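Local coordinates for protein putative glutathionylspermidine synthase (Methylobacillus flagellatus, PDB 3N6X) that is a putative glutathionylspermidine synthase of the circularly permuted ATP-grasp family, and so probably an ATP-dependent ligase, at residues 205-210 against 308-313. Numbering follows the deposited sequence.
Sequences NNLRAV and TLANAV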
# COMPACT_ATOMS: atom_id res chain seq x y z
N ASN A 205 -4.52 18.67 3.30
CA ASN A 205 -3.56 19.77 3.26
C ASN A 205 -2.53 19.58 2.13
O ASN A 205 -2.20 20.54 1.43
CB ASN A 205 -2.88 19.92 4.60
CG ASN A 205 -2.07 21.17 4.69
OD1 ASN A 205 -2.61 22.28 4.61
ND2 ASN A 205 -0.76 21.01 4.81
N ASN A 206 -2.06 18.34 1.92
CA ASN A 206 -1.15 18.01 0.83
C ASN A 206 -1.80 18.17 -0.54
O ASN A 206 -1.12 18.57 -1.49
CB ASN A 206 -0.61 16.58 0.98
CG ASN A 206 0.53 16.43 1.98
OD1 ASN A 206 0.96 15.32 2.29
ND2 ASN A 206 1.00 17.51 2.54
N LEU A 207 -3.12 17.84 -0.67
CA LEU A 207 -3.83 18.00 -1.96
C LEU A 207 -3.98 19.49 -2.32
O LEU A 207 -3.83 19.85 -3.48
CB LEU A 207 -5.20 17.29 -1.96
CG LEU A 207 -5.17 15.75 -1.89
CD1 LEU A 207 -6.55 15.18 -1.70
CD2 LEU A 207 -4.53 15.16 -3.13
N ARG A 208 -4.24 20.34 -1.32
CA ARG A 208 -4.35 21.79 -1.51
C ARG A 208 -3.02 22.37 -1.98
O ARG A 208 -2.99 23.30 -2.79
CB ARG A 208 -4.77 22.48 -0.19
CG ARG A 208 -6.19 22.14 0.26
CD ARG A 208 -6.46 22.65 1.67
NE ARG A 208 -6.77 24.08 1.67
CZ ARG A 208 -5.93 25.02 2.08
NH1 ARG A 208 -4.73 24.70 2.54
NH2 ARG A 208 -6.29 26.30 2.02
N ALA A 209 -1.90 21.82 -1.47
CA ALA A 209 -0.54 22.26 -1.77
C ALA A 209 -0.14 21.97 -3.22
O ALA A 209 0.82 22.57 -3.72
CB ALA A 209 0.44 21.60 -0.80
N VAL A 210 -0.85 21.04 -3.89
CA VAL A 210 -0.53 20.68 -5.27
C VAL A 210 -1.48 21.31 -6.24
O VAL A 210 -1.52 20.91 -7.40
CB VAL A 210 -0.32 19.16 -5.53
CG1 VAL A 210 0.95 18.66 -4.85
CG2 VAL A 210 -1.54 18.34 -5.10
N THR A 308 -5.40 19.82 -11.08
CA THR A 308 -4.42 18.86 -10.59
C THR A 308 -5.11 17.53 -10.34
O THR A 308 -6.15 17.50 -9.68
CB THR A 308 -3.74 19.35 -9.30
OG1 THR A 308 -3.05 20.56 -9.57
CG2 THR A 308 -2.75 18.32 -8.74
N LEU A 309 -4.52 16.43 -10.85
CA LEU A 309 -4.98 15.07 -10.58
C LEU A 309 -4.01 14.42 -9.62
O LEU A 309 -2.79 14.59 -9.75
CB LEU A 309 -5.08 14.23 -11.88
CG LEU A 309 -6.10 14.74 -12.94
CD1 LEU A 309 -6.11 13.84 -14.15
CD2 LEU A 309 -7.50 14.84 -12.35
N ALA A 310 -4.53 13.76 -8.61
CA ALA A 310 -3.72 13.11 -7.59
C ALA A 310 -4.31 11.74 -7.27
O ALA A 310 -5.45 11.67 -6.88
CB ALA A 310 -3.66 13.97 -6.34
N ASN A 311 -3.57 10.64 -7.52
CA ASN A 311 -2.21 10.65 -8.08
C ASN A 311 -2.22 11.04 -9.56
O ASN A 311 -3.26 10.97 -10.23
CB ASN A 311 -1.54 9.28 -7.89
CG ASN A 311 -1.20 8.95 -6.46
OD1 ASN A 311 -1.32 9.77 -5.54
ND2 ASN A 311 -0.70 7.76 -6.24
N ALA A 312 -1.08 11.54 -10.05
CA ALA A 312 -0.91 11.93 -11.43
C ALA A 312 -1.23 10.78 -12.37
O ALA A 312 -1.15 9.62 -11.97
CB ALA A 312 0.52 12.39 -11.67
N VAL A 313 -1.57 11.11 -13.63
CA VAL A 313 -1.76 10.13 -14.69
C VAL A 313 -0.34 9.59 -15.07
O VAL A 313 0.62 10.35 -15.10
CB VAL A 313 -2.47 10.80 -15.92
CG1 VAL A 313 -2.40 9.92 -17.17
CG2 VAL A 313 -3.92 11.16 -15.59
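T308 and V210 meet through a hydrogen bond: the hydroxyl OG1 of T308 donates to the main-chain O of V210 at 2.7 Å. The hydroxyl approaches at a C=O...OG1 angle of 146° and lies only slightly off the carbonyl plane, tilted by 16°. In T308, OG1 stands anti to the carbonyl carbon (chi1 -62°), which brings it to that oxygen and turns the methyl CG2 onto the valine. There CG2 of T308 packs on CG2 of V210 at 3.8 Å, the two side chains crossing at about a right angle. The same methyl, CG2 of T308, also comes within 3.2 Å of O of V210. A valine in place of T308 would probably leave the carbonyl of V210 without this hydroxyl donor, with a methyl set against the oxygen instead. Two residues further along the strand and one helical turn back, CD2 of L207 reaches CB of A310 at 3.5 Å.

This is helix-on-sheet packing within the ATP-grasp family region: the C-terminal part of helix 199-209 and V210 lie against strand 308-310. That strand runs parallel to strand 268-275 in a mixed sheet, where backbone hydrogen bonds link T308 with D271 and I273, and A310 with I273 and R275. T308 and A310 direct their CB atoms to the helix, whereas L309 points to the other face, onto L298 and Y302 of helix 298-303. Around the contact, L207 also covers V272, Y274 and V220 of the same sheet, and H143 touches both V210 and A310. Beyond the strand, a cis peptide leads into N311, whose ND2 bonds to the carbonyls of L164 and I144 while its main-chain O accepts a hydrogen bond from NE of R275.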